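Local coordinates for protein GphF (Archangium violaceum, PDB 6MBG) that probably acts as a double hot-dog polyketide synthase dehydratase that removes water from chain intermediates and rearranges their double bonds on the way to gephyronic acid, at residues Met57-Ala62 and Leu74-Val79; Asp101-Ile106 and His123-Ile128; Glu147-Asp152 and Leu172-Arg177; Gln208-Leu213 and Val244-His249. All blocks are in the same frame, centred on the assembly; numbering follows the deposited sequence.

Contact 1. Residues Met57-Ala62 and Leu74-Val79; sequences MALAAA and LIVEDV. With BU1 (1,4-butanediol), chain C.
Leu59 and Leu74 meet with no ring between them, and the flat groups they touch are carbonyls: Leu74 CD1 comes within 3.7 Å of Leu59 O, and in return Leu59 CD2 lies 3.8 Å from Leu74 O. The other flat group, the Asp78 carboxylate, stays clear of the helix and turns to a butanediol molecule, whose C4 is 3.1 Å from Asp78 OD1. The diol's O5 hydroxyl donates a hydrogen bond to Val79 O. The side-chain contacts between helix and strand are aliphatic. Leu59 and Val76 cross obliquely, and their branches Leu59 CD2 and Val76 CG2 are pressed to 3.5 Å, a little tighter than usual van der Waals contact. With its CG1 anti to the backbone N (chi1 -167°), Val76 straddles Ala58: both CG1 and CG2 lie 3.7 Å from Ala58 CB. One helical turn further on, the methyl of Ala62 meets Leu74 CD2 more loosely, at 4.3 Å. Small alanines at these two positions leave room for the branched strand residues, and the axes of the short segments come to 7.7 Å, crossing at 131°. This is the hot-dog arrangement, a long helix wrapped by an antiparallel sheet, here in the N-terminal hot-dog half. Strand 73-81 runs between strands 121-131 and 224-234, with Leu74 and Val76 bonded through their backbones to Leu234 and Ile232. Ile232 also touches Leu59 and Val76, while Phe104 of strand 103-109 touches both Ala58 and Val76, between the sheet and helix 52-65.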
# COMPACT_ATOMS: atom_id res chain seq x y z
N MET A 57 -7.02 -3.13 -1.76
CA MET A 57 -8.47 -3.40 -1.85
C MET A 57 -9.11 -2.56 -2.95
O MET A 57 -10.00 -3.04 -3.68
CB MET A 57 -9.12 -3.08 -0.50
CG MET A 57 -8.78 -4.09 0.61
SD MET A 57 -9.46 -3.56 2.20
CE MET A 57 -11.25 -3.80 1.93
N ALA A 58 -8.72 -1.29 -3.05
CA ALA A 58 -9.27 -0.43 -4.09
C ALA A 58 -8.86 -0.90 -5.48
O ALA A 58 -9.67 -0.87 -6.42
CB ALA A 58 -8.82 1.01 -3.87
N LEU A 59 -7.60 -1.29 -5.66
CA LEU A 59 -7.19 -1.84 -6.96
C LEU A 59 -7.94 -3.13 -7.25
O LEU A 59 -8.35 -3.39 -8.39
CB LEU A 59 -5.67 -2.07 -6.98
CG LEU A 59 -4.78 -0.83 -6.95
CD1 LEU A 59 -3.35 -1.27 -6.54
CD2 LEU A 59 -4.73 -0.09 -8.31
N ALA A 60 -8.10 -3.98 -6.25
CA ALA A 60 -8.82 -5.23 -6.45
C ALA A 60 -10.27 -4.97 -6.85
O ALA A 60 -10.83 -5.70 -7.68
CB ALA A 60 -8.74 -6.09 -5.19
N ALA A 61 -10.88 -3.93 -6.28
CA ALA A 61 -12.25 -3.56 -6.65
C ALA A 61 -12.30 -2.97 -8.05
O ALA A 61 -13.26 -3.20 -8.80
CB ALA A 61 -12.82 -2.58 -5.63
N ALA A 62 -11.29 -2.19 -8.43
CA ALA A 62 -11.25 -1.66 -9.79
C ALA A 62 -11.21 -2.78 -10.80
O ALA A 62 -11.88 -2.72 -11.84
CB ALA A 62 -10.05 -0.73 -9.96
N LEU A 74 -5.00 -0.51 -13.89
CA LEU A 74 -5.90 -0.24 -12.78
C LEU A 74 -5.47 1.04 -12.08
O LEU A 74 -4.27 1.28 -11.87
CB LEU A 74 -5.91 -1.40 -11.78
CG LEU A 74 -6.19 -2.78 -12.34
CD1 LEU A 74 -6.01 -3.83 -11.20
CD2 LEU A 74 -7.63 -2.80 -12.87
N ILE A 75 -6.44 1.87 -11.71
CA ILE A 75 -6.16 3.21 -11.22
C ILE A 75 -6.92 3.44 -9.92
O ILE A 75 -8.10 3.11 -9.82
CB ILE A 75 -6.52 4.28 -12.26
CG1 ILE A 75 -5.72 4.06 -13.55
CG2 ILE A 75 -6.29 5.66 -11.71
CD1 ILE A 75 -6.26 4.76 -14.73
N VAL A 76 -6.24 4.00 -8.93
CA VAL A 76 -6.89 4.56 -7.75
C VAL A 76 -6.43 6.00 -7.62
O VAL A 76 -5.24 6.30 -7.80
CB VAL A 76 -6.59 3.75 -6.47
CG1 VAL A 76 -7.54 4.16 -5.34
CG2 VAL A 76 -6.77 2.27 -6.73
N GLU A 77 -7.37 6.89 -7.34
CA GLU A 77 -7.08 8.32 -7.32
C GLU A 77 -7.65 8.96 -6.08
O GLU A 77 -8.63 8.49 -5.51
CB GLU A 77 -7.69 9.03 -8.53
CG GLU A 77 -6.87 8.98 -9.77
CD GLU A 77 -7.48 9.83 -10.85
OE1 GLU A 77 -8.71 9.77 -11.02
OE2 GLU A 77 -6.72 10.58 -11.50
N ASP A 78 -7.01 10.07 -5.67
CA ASP A 78 -7.54 10.96 -4.65
C ASP A 78 -7.84 10.19 -3.36
O ASP A 78 -8.92 10.29 -2.77
CB ASP A 78 -8.78 11.69 -5.19
CG ASP A 78 -9.38 12.68 -4.21
OD1 ASP A 78 -8.61 13.36 -3.49
OD2 ASP A 78 -10.63 12.79 -4.16
N VAL A 79 -6.85 9.43 -2.89
CA VAL A 79 -7.03 8.54 -1.74
C VAL A 79 -6.72 9.28 -0.45
O VAL A 79 -5.71 10.00 -0.35
CB VAL A 79 -6.15 7.28 -1.88
CG1 VAL A 79 -6.15 6.49 -0.57
CG2 VAL A 79 -6.68 6.44 -2.98
C1 BU1 C . -4.28 13.07 -0.46
C2 BU1 C . -5.25 13.10 -1.64
C3 BU1 C . -4.58 13.77 -2.84
C4 BU1 C . -5.66 14.06 -3.89
O5 BU1 C . -4.99 12.83 0.73
O6 BU1 C . -5.11 14.54 -5.08

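Contact 2. Residues Asp101-Ile106 and His123-Ile128; sequences DERFEI and HATGRI
Phe104 lays its ring over the backbone of Gly126 in an antiparallel beta hairpin, strands 103-109 and 121-131, which carries a classic beta bulge where His123 and Ala124 both face Ile106. From CB the chain leans between the backbone N and the carbonyl carbon (chi1 75°), bringing the ring across to the partner strand. CG is the first ring atom near Gly126 O; CD2 then comes to 3.4 Å of that oxygen and also touches Ile128 CG2 at 3.7 Å. CE2 rests 3.4 Å from Gly126 C, CZ sits nearest Gly126 N, and CE1 reaches on toward Ala124 CB. One face of the ring is thus spread over the peptide from Thr125 C to Gly126 N, and a side chain at Gly126 would run into CE2. An alanine in place of Phe104 would probably leave this glycine backbone and Ile128 CG2 without their cover, opening a gap toward Ala58 and Val76. On the other side of the sheet, one face of the Arg103 guanidinium lies over Gly126 O, the oxygen 3.2 Å from the plane over its centre, without a hydrogen bond, since the angles are poor. Its NH1 lies 4.3 Å from Arg127 NH2, and acidic groups are at hand for both arginines: Arg127 lies against Glu77, modelled implausibly close, and Arg103 has a long, weak ion pair with Asp78. Phe104 N gives a nearly straight bond (170°) to Gly126 O. At the bulge two donors share Ile106 O: His123 N at 2.8 Å, almost linear at 174°, and Ala124 N at 3.4 Å, a weak bond.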
# COMPACT_ATOMS: atom_id res chain seq x y z
N ASP A 101 -20.65 5.10 -8.44
CA ASP A 101 -20.12 6.02 -9.45
C ASP A 101 -18.61 6.20 -9.32
O ASP A 101 -18.08 7.31 -9.34
CB ASP A 101 -20.82 7.37 -9.38
CG ASP A 101 -22.31 7.28 -9.68
OD1 ASP A 101 -22.69 6.62 -10.66
OD2 ASP A 101 -23.08 7.86 -8.89
N GLU A 102 -17.91 5.08 -9.17
CA GLU A 102 -16.44 5.02 -9.10
C GLU A 102 -15.85 5.65 -7.85
O GLU A 102 -14.63 5.63 -7.70
CB GLU A 102 -15.77 5.68 -10.31
CG GLU A 102 -15.70 4.80 -11.55
CD GLU A 102 -15.27 5.58 -12.78
OE1 GLU A 102 -16.14 6.23 -13.41
OE2 GLU A 102 -14.06 5.55 -13.12
N ARG A 103 -16.65 6.21 -6.94
CA ARG A 103 -16.14 6.57 -5.63
C ARG A 103 -16.19 5.36 -4.70
O ARG A 103 -17.15 4.59 -4.73
CB ARG A 103 -16.95 7.71 -5.02
CG ARG A 103 -17.01 8.97 -5.87
CD ARG A 103 -15.81 9.88 -5.59
NE ARG A 103 -15.29 9.74 -4.22
CZ ARG A 103 -14.15 10.27 -3.79
NH1 ARG A 103 -13.38 10.97 -4.61
NH2 ARG A 103 -13.77 10.09 -2.53
N PHE A 104 -15.17 5.18 -3.85
CA PHE A 104 -15.23 4.07 -2.90
C PHE A 104 -14.96 4.55 -1.48
O PHE A 104 -14.40 5.63 -1.24
CB PHE A 104 -14.24 2.93 -3.26
CG PHE A 104 -12.80 3.27 -2.95
CD1 PHE A 104 -12.25 2.98 -1.70
CD2 PHE A 104 -12.00 3.88 -3.91
CE1 PHE A 104 -10.93 3.31 -1.41
CE2 PHE A 104 -10.67 4.21 -3.62
CZ PHE A 104 -10.15 3.93 -2.37
N GLU A 105 -15.38 3.72 -0.52
CA GLU A 105 -15.00 3.89 0.87
C GLU A 105 -14.79 2.51 1.48
O GLU A 105 -15.44 1.53 1.10
CB GLU A 105 -16.04 4.70 1.66
CG GLU A 105 -17.42 4.06 1.67
CD GLU A 105 -18.46 4.89 2.42
OE1 GLU A 105 -19.56 4.34 2.68
OE2 GLU A 105 -18.18 6.06 2.76
N ILE A 106 -13.86 2.45 2.42
CA ILE A 106 -13.49 1.20 3.09
C ILE A 106 -13.74 1.39 4.57
O ILE A 106 -13.30 2.39 5.14
CB ILE A 106 -12.02 0.83 2.81
CG1 ILE A 106 -11.87 0.41 1.34
CG2 ILE A 106 -11.55 -0.29 3.76
CD1 ILE A 106 -10.40 0.35 0.88
N HIS A 123 -11.90 3.79 7.05
CA HIS A 123 -10.44 3.75 6.95
C HIS A 123 -9.88 4.41 5.69
O HIS A 123 -8.76 4.92 5.74
CB HIS A 123 -9.96 2.30 7.00
CG HIS A 123 -10.29 1.63 8.30
ND1 HIS A 123 -9.81 2.09 9.51
CD2 HIS A 123 -11.12 0.61 8.58
CE1 HIS A 123 -10.29 1.34 10.48
NE2 HIS A 123 -11.10 0.44 9.94
N ALA A 124 -10.63 4.45 4.59
CA ALA A 124 -10.09 4.99 3.35
C ALA A 124 -11.22 5.41 2.43
O ALA A 124 -12.30 4.82 2.44
CB ALA A 124 -9.20 3.97 2.65
N THR A 125 -10.96 6.46 1.65
CA THR A 125 -11.85 6.88 0.58
C THR A 125 -11.00 7.23 -0.64
O THR A 125 -9.81 7.54 -0.53
CB THR A 125 -12.69 8.10 0.96
OG1 THR A 125 -11.83 9.20 1.30
CG2 THR A 125 -13.63 7.79 2.16
N GLY A 126 -11.64 7.20 -1.81
CA GLY A 126 -10.96 7.62 -3.03
C GLY A 126 -11.84 7.32 -4.24
O GLY A 126 -13.05 7.13 -4.11
N ARG A 127 -11.20 7.25 -5.41
CA ARG A 127 -11.88 6.96 -6.67
C ARG A 127 -11.14 5.83 -7.38
O ARG A 127 -9.92 5.71 -7.27
CB ARG A 127 -11.96 8.21 -7.54
CG ARG A 127 -12.71 8.04 -8.86
CD ARG A 127 -12.58 9.29 -9.75
NE ARG A 127 -12.45 10.51 -8.96
CZ ARG A 127 -11.35 11.26 -8.90
NH1 ARG A 127 -10.27 10.92 -9.59
NH2 ARG A 127 -11.33 12.35 -8.15
N ILE A 128 -11.88 4.98 -8.08
CA ILE A 128 -11.28 3.89 -8.85
C ILE A 128 -11.53 4.12 -10.32
O ILE A 128 -12.49 4.78 -10.73
CB ILE A 128 -11.80 2.49 -8.44
CG1 ILE A 128 -13.34 2.46 -8.44
CG2 ILE A 128 -11.19 2.06 -7.08
CD1 ILE A 128 -13.93 1.05 -8.41

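Contact 3. Residues Glu147-Asp152 and Leu172-Arg177; sequences EAVELD and LERRGR. With BU1 (1,4-butanediol), chain B.
Glu147 and Arg174 form an antiparallel hydrogen-bonded pair, N to O in both directions at 2.9 Å; Ala148 and Glu173 follow as a non-hydrogen-bonded pair, and then Val149 N donates almost in line (176°) to Leu172 O at 2.7 Å. A water links Val149 O, to which it donates, and Leu172 N, from which it accepts, just before the segment enters helix 151-158. Beyond the backbone, Glu147 and Arg174 run side by side in the same direction. Glu147 holds its CG anti to the backbone N (chi1 179°), and its extended chain carries the carboxylate alongside the guanidinium, the two planes nearly parallel (13°) but offset. Glu147 OE1 makes the salt bridge to Arg174 NH2 at 3.2 Å, with Arg174 NE nearly as close at 3.3 Å. The stem of Arg174 is covered as well: Val149 CG2 crosses it at about a right angle, 3.8 Å from Arg174 CG. A methionine in place of Arg174 would probably leave the Glu147 carboxylate without its charged mate and free to swing into solvent. Val149 also lies alongside Leu172, its CG2 4.0 Å from Leu172 CG, and Leu151 crosses Leu172 with CD2 4.1 Å from its CB. Past the strand end, Gly176 O accepts a weak bond from O6 of a butanediol. Leu172 turns inward to Cys209 and Ala212 of helix 200-214. The arrangement is that of a short edge strand, 147-148, closing one flank of the second hot-dog sheet in a dehydratase of this family.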
# COMPACT_ATOMS: atom_id res chain seq x y z
N GLU A 147 24.75 6.57 -3.25
CA GLU A 147 25.43 6.06 -2.07
C GLU A 147 24.55 4.99 -1.45
O GLU A 147 23.34 5.19 -1.31
CB GLU A 147 25.67 7.21 -1.09
CG GLU A 147 26.35 6.86 0.23
CD GLU A 147 26.35 8.03 1.21
OE1 GLU A 147 25.44 8.89 1.11
OE2 GLU A 147 27.25 8.09 2.06
N ALA A 148 25.13 3.84 -1.12
CA ALA A 148 24.33 2.77 -0.55
C ALA A 148 23.77 3.20 0.80
O ALA A 148 24.47 3.81 1.61
CB ALA A 148 25.17 1.50 -0.40
N VAL A 149 22.51 2.87 1.04
CA VAL A 149 21.90 3.11 2.34
C VAL A 149 22.13 1.86 3.18
O VAL A 149 21.97 0.73 2.70
CB VAL A 149 20.40 3.43 2.19
CG1 VAL A 149 19.73 3.58 3.53
CG2 VAL A 149 20.23 4.72 1.36
N GLU A 150 22.55 2.05 4.44
CA GLU A 150 22.86 0.92 5.32
C GLU A 150 21.54 0.33 5.83
O GLU A 150 20.92 0.84 6.76
CB GLU A 150 23.77 1.38 6.45
CG GLU A 150 25.09 1.98 5.92
CD GLU A 150 26.13 2.15 7.01
OE1 GLU A 150 25.74 2.33 8.17
OE2 GLU A 150 27.33 2.07 6.71
N LEU A 151 21.09 -0.75 5.17
CA LEU A 151 19.77 -1.30 5.49
C LEU A 151 19.78 -2.03 6.83
O LEU A 151 18.73 -2.13 7.49
CB LEU A 151 19.31 -2.24 4.38
CG LEU A 151 18.93 -1.52 3.08
CD1 LEU A 151 18.57 -2.50 1.97
CD2 LEU A 151 17.79 -0.55 3.33
N ASP A 152 20.94 -2.53 7.27
CA ASP A 152 20.94 -3.20 8.56
C ASP A 152 20.62 -2.21 9.67
O ASP A 152 19.86 -2.53 10.59
CB ASP A 152 22.25 -3.94 8.80
CG ASP A 152 23.47 -3.15 8.33
OD1 ASP A 152 23.31 -2.08 7.69
OD2 ASP A 152 24.59 -3.62 8.61
N LEU A 172 19.36 -0.47 -1.40
CA LEU A 172 18.83 0.88 -1.53
C LEU A 172 19.98 1.85 -1.70
O LEU A 172 20.94 1.83 -0.92
CB LEU A 172 18.00 1.27 -0.31
CG LEU A 172 17.29 2.61 -0.32
CD1 LEU A 172 16.30 2.72 -1.46
CD2 LEU A 172 16.58 2.81 1.01
N GLU A 173 19.90 2.70 -2.74
CA GLU A 173 20.95 3.68 -2.99
C GLU A 173 20.31 5.05 -3.18
O GLU A 173 19.23 5.14 -3.76
CB GLU A 173 21.79 3.32 -4.22
CG GLU A 173 21.00 3.19 -5.51
CD GLU A 173 21.89 3.28 -6.76
OE1 GLU A 173 21.47 2.79 -7.83
OE2 GLU A 173 22.99 3.85 -6.68
N ARG A 174 20.98 6.10 -2.71
CA ARG A 174 20.37 7.43 -2.67
C ARG A 174 21.27 8.45 -3.33
O ARG A 174 22.50 8.34 -3.29
CB ARG A 174 20.08 7.90 -1.23
CG ARG A 174 21.33 7.96 -0.34
CD ARG A 174 21.09 8.69 0.99
NE ARG A 174 22.26 8.61 1.87
CZ ARG A 174 22.43 9.34 2.98
NH1 ARG A 174 21.52 10.23 3.34
NH2 ARG A 174 23.53 9.20 3.71
N ARG A 175 20.65 9.47 -3.93
CA ARG A 175 21.38 10.64 -4.43
C ARG A 175 20.44 11.82 -4.20
O ARG A 175 19.34 11.85 -4.76
CB ARG A 175 21.75 10.50 -5.90
CG ARG A 175 22.50 11.72 -6.43
CD ARG A 175 23.05 11.50 -7.83
NE ARG A 175 24.20 10.61 -7.85
CZ ARG A 175 25.43 10.96 -7.50
NH1 ARG A 175 25.67 12.20 -7.08
NH2 ARG A 175 26.43 10.08 -7.55
N GLY A 176 20.84 12.75 -3.33
CA GLY A 176 19.93 13.81 -2.92
C GLY A 176 18.65 13.24 -2.32
O GLY A 176 18.68 12.36 -1.44
N ARG A 177 17.51 13.73 -2.80
CA ARG A 177 16.19 13.25 -2.39
C ARG A 177 15.65 12.15 -3.29
O ARG A 177 14.45 11.87 -3.24
CB ARG A 177 15.18 14.41 -2.37
CG ARG A 177 15.46 15.46 -1.31
CD ARG A 177 14.31 16.41 -1.12
NE ARG A 177 13.94 17.08 -2.36
CZ ARG A 177 14.46 18.23 -2.77
NH1 ARG A 177 15.39 18.84 -2.04
NH2 ARG A 177 14.06 18.78 -3.90
C1 BU1 B . 15.11 14.38 5.23
C2 BU1 B . 14.96 14.39 3.71
C3 BU1 B . 15.89 13.35 3.11
C4 BU1 B . 16.94 14.02 2.21
O5 BU1 B . 13.94 14.85 5.83
O6 BU1 B . 17.41 13.07 1.29
O HOH W 1 21.52 -0.87 0.42

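Contact 4. Residues Gln208-Leu213 and Val244-His249; sequences QCVFAL and VHLRLH. With BU1 (1,4-butanediol), chain D.
Val244 opens the contact by setting CG1 4.0 Å from Cys209 SG, the sulfur lying along the side of the helix that looks at the sheet. His245 sends its side chain to the other side of the strand, where its NE2 is hydrogen-bonded to Glu178. Leu246 packs on the helix through both methyls. Its CG, between the backbone N and the carbonyl carbon (chi1 62°), is brought toward the helix, and a chi2 of 97°, away from the usual staggered values, turns the methyls to their separate partners: CD2 presses to 3.5 Å of Cys209 CB and also approaches Val210 CG2, whereas CD1 meets Leu213 CD2 at 3.6 Å. Leu213 and Leu246 slide past each other in opposite directions, touching through methyls near their ends. Such packing of a buried helix against a curved antiparallel sheet marks the hot-dog fold, and helix 200-214 is the central helix of the second hot-dog unit; the N-to-C directions of the short helix and strand segments are 48° apart, with the axes 9.2 Å from each other. Arg247 points away from the helix and forms a salt bridge with Glu178. Leu248 then completes the inner row. Its CD2 touches Val210 CG1 at 3.8 Å, and its CD1 lies 3.5 Å from Leu213 CD2. A butanediol molecule touches both Leu213 and Leu248. The far side of the helix serves another pocket: there Phe211, pointing away from the strand, offers one ring face to a second butanediol, whose O6 hovers 3.4 Å above the plane toward the rim, while Gln208 N lies over the opposite face.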
# COMPACT_ATOMS: atom_id res chain seq x y z
N GLN A 208 8.69 1.85 2.52
CA GLN A 208 9.80 1.82 3.49
C GLN A 208 11.11 2.31 2.89
O GLN A 208 12.00 2.76 3.62
CB GLN A 208 9.98 0.41 4.04
CG GLN A 208 8.92 -0.00 5.04
CD GLN A 208 9.38 -1.16 5.88
OE1 GLN A 208 10.46 -1.11 6.52
NE2 GLN A 208 8.59 -2.23 5.88
N CYS A 209 11.26 2.20 1.57
CA CYS A 209 12.39 2.82 0.90
C CYS A 209 12.37 4.32 1.10
O CYS A 209 13.43 4.94 1.28
CB CYS A 209 12.39 2.48 -0.59
SG CYS A 209 12.89 0.76 -0.97
N VAL A 210 11.18 4.93 1.02
CA VAL A 210 11.04 6.35 1.32
C VAL A 210 11.42 6.63 2.77
O VAL A 210 12.15 7.58 3.06
CB VAL A 210 9.61 6.85 1.02
CG1 VAL A 210 9.52 8.36 1.27
CG2 VAL A 210 9.17 6.51 -0.40
N PHE A 211 10.88 5.82 3.70
CA PHE A 211 11.18 6.01 5.12
C PHE A 211 12.67 5.94 5.35
O PHE A 211 13.22 6.72 6.14
CB PHE A 211 10.50 4.95 6.01
CG PHE A 211 8.98 4.86 5.85
CD1 PHE A 211 8.24 5.93 5.34
CD2 PHE A 211 8.31 3.70 6.20
CE1 PHE A 211 6.82 5.83 5.16
CE2 PHE A 211 6.91 3.59 6.04
CZ PHE A 211 6.17 4.68 5.51
N ALA A 212 13.34 4.99 4.70
CA ALA A 212 14.76 4.78 4.94
C ALA A 212 15.57 5.98 4.48
O ALA A 212 16.60 6.32 5.10
CB ALA A 212 15.24 3.50 4.24
N LEU A 213 15.14 6.62 3.39
CA LEU A 213 15.75 7.88 2.98
C LEU A 213 15.55 8.95 4.06
O LEU A 213 16.50 9.63 4.46
CB LEU A 213 15.15 8.34 1.64
CG LEU A 213 15.84 9.44 0.83
CD1 LEU A 213 17.24 9.05 0.48
CD2 LEU A 213 15.08 9.73 -0.45
N VAL A 244 12.49 0.11 -7.41
CA VAL A 244 11.63 1.28 -7.27
C VAL A 244 12.49 2.54 -7.28
O VAL A 244 13.51 2.60 -6.59
CB VAL A 244 10.75 1.19 -6.00
CG1 VAL A 244 11.56 0.86 -4.76
CG2 VAL A 244 9.90 2.45 -5.81
N HIS A 245 12.12 3.49 -8.13
CA HIS A 245 12.70 4.84 -8.13
C HIS A 245 11.75 5.75 -7.36
O HIS A 245 10.56 5.81 -7.68
CB HIS A 245 12.85 5.37 -9.56
CG HIS A 245 13.40 6.76 -9.63
ND1 HIS A 245 12.96 7.70 -10.54
CD2 HIS A 245 14.38 7.37 -8.92
CE1 HIS A 245 13.64 8.82 -10.40
NE2 HIS A 245 14.51 8.65 -9.41
N LEU A 246 12.28 6.46 -6.38
CA LEU A 246 11.45 7.36 -5.59
C LEU A 246 12.09 8.74 -5.54
O LEU A 246 13.31 8.89 -5.68
CB LEU A 246 11.23 6.82 -4.16
CG LEU A 246 12.53 6.68 -3.34
CD1 LEU A 246 12.71 7.91 -2.45
CD2 LEU A 246 12.52 5.44 -2.50
N ARG A 247 11.25 9.75 -5.33
CA ARG A 247 11.70 11.13 -5.21
C ARG A 247 10.87 11.82 -4.15
O ARG A 247 9.65 11.91 -4.28
CB ARG A 247 11.58 11.88 -6.54
CG ARG A 247 11.99 13.35 -6.45
CD ARG A 247 11.76 14.08 -7.79
NE ARG A 247 12.70 13.64 -8.81
CZ ARG A 247 12.42 13.54 -10.11
NH1 ARG A 247 11.20 13.85 -10.56
NH2 ARG A 247 13.34 13.12 -10.96
N LEU A 248 11.54 12.33 -3.12
CA LEU A 248 10.89 13.15 -2.11
C LEU A 248 10.76 14.58 -2.61
O LEU A 248 11.71 15.15 -3.16
CB LEU A 248 11.69 13.14 -0.81
CG LEU A 248 11.55 11.97 0.14
CD1 LEU A 248 12.75 11.93 1.07
CD2 LEU A 248 10.25 12.11 0.96
N HIS A 249 9.58 15.17 -2.42
CA HIS A 249 9.42 16.59 -2.67
C HIS A 249 10.26 17.40 -1.68
O HIS A 249 10.69 16.88 -0.65
CB HIS A 249 7.95 16.97 -2.56
CG HIS A 249 7.08 16.35 -3.62
ND1 HIS A 249 5.84 16.84 -3.96
CD2 HIS A 249 7.29 15.27 -4.41
CE1 HIS A 249 5.32 16.08 -4.91
NE2 HIS A 249 6.17 15.12 -5.20
C1 BU1 D . 4.19 2.39 8.32
C2 BU1 D . 4.60 3.63 9.12
C3 BU1 D . 5.83 3.40 10.02
C4 BU1 D . 7.17 3.77 9.34
O5 BU1 D . 3.69 2.75 7.05
O6 BU1 D . 7.55 5.15 9.25

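How the contacts relate
The four contacts follow in series along the chain and fall into two pairs. Contacts 1 and 2 have centres 8 Å apart and touch, sharing neighbouring strands 73-81 and 121-131, with Ala58 packed on Ile128 and Val76 on Arg127. Contacts 3 and 4 lie 10 Å apart between centres: Leu172 and Arg174 pack on helix 200-214, and Arg177 pairs with Leu248. Between the pairs the distances are larger, about 22 Å between the centres of contacts 1 and 4 and about 35 Å between those of contacts 2 and 3. Each pair thus describes one hot-dog, helix 52-65 or helix 200-214 against its strands, consistent with a double hot-dog dehydratase.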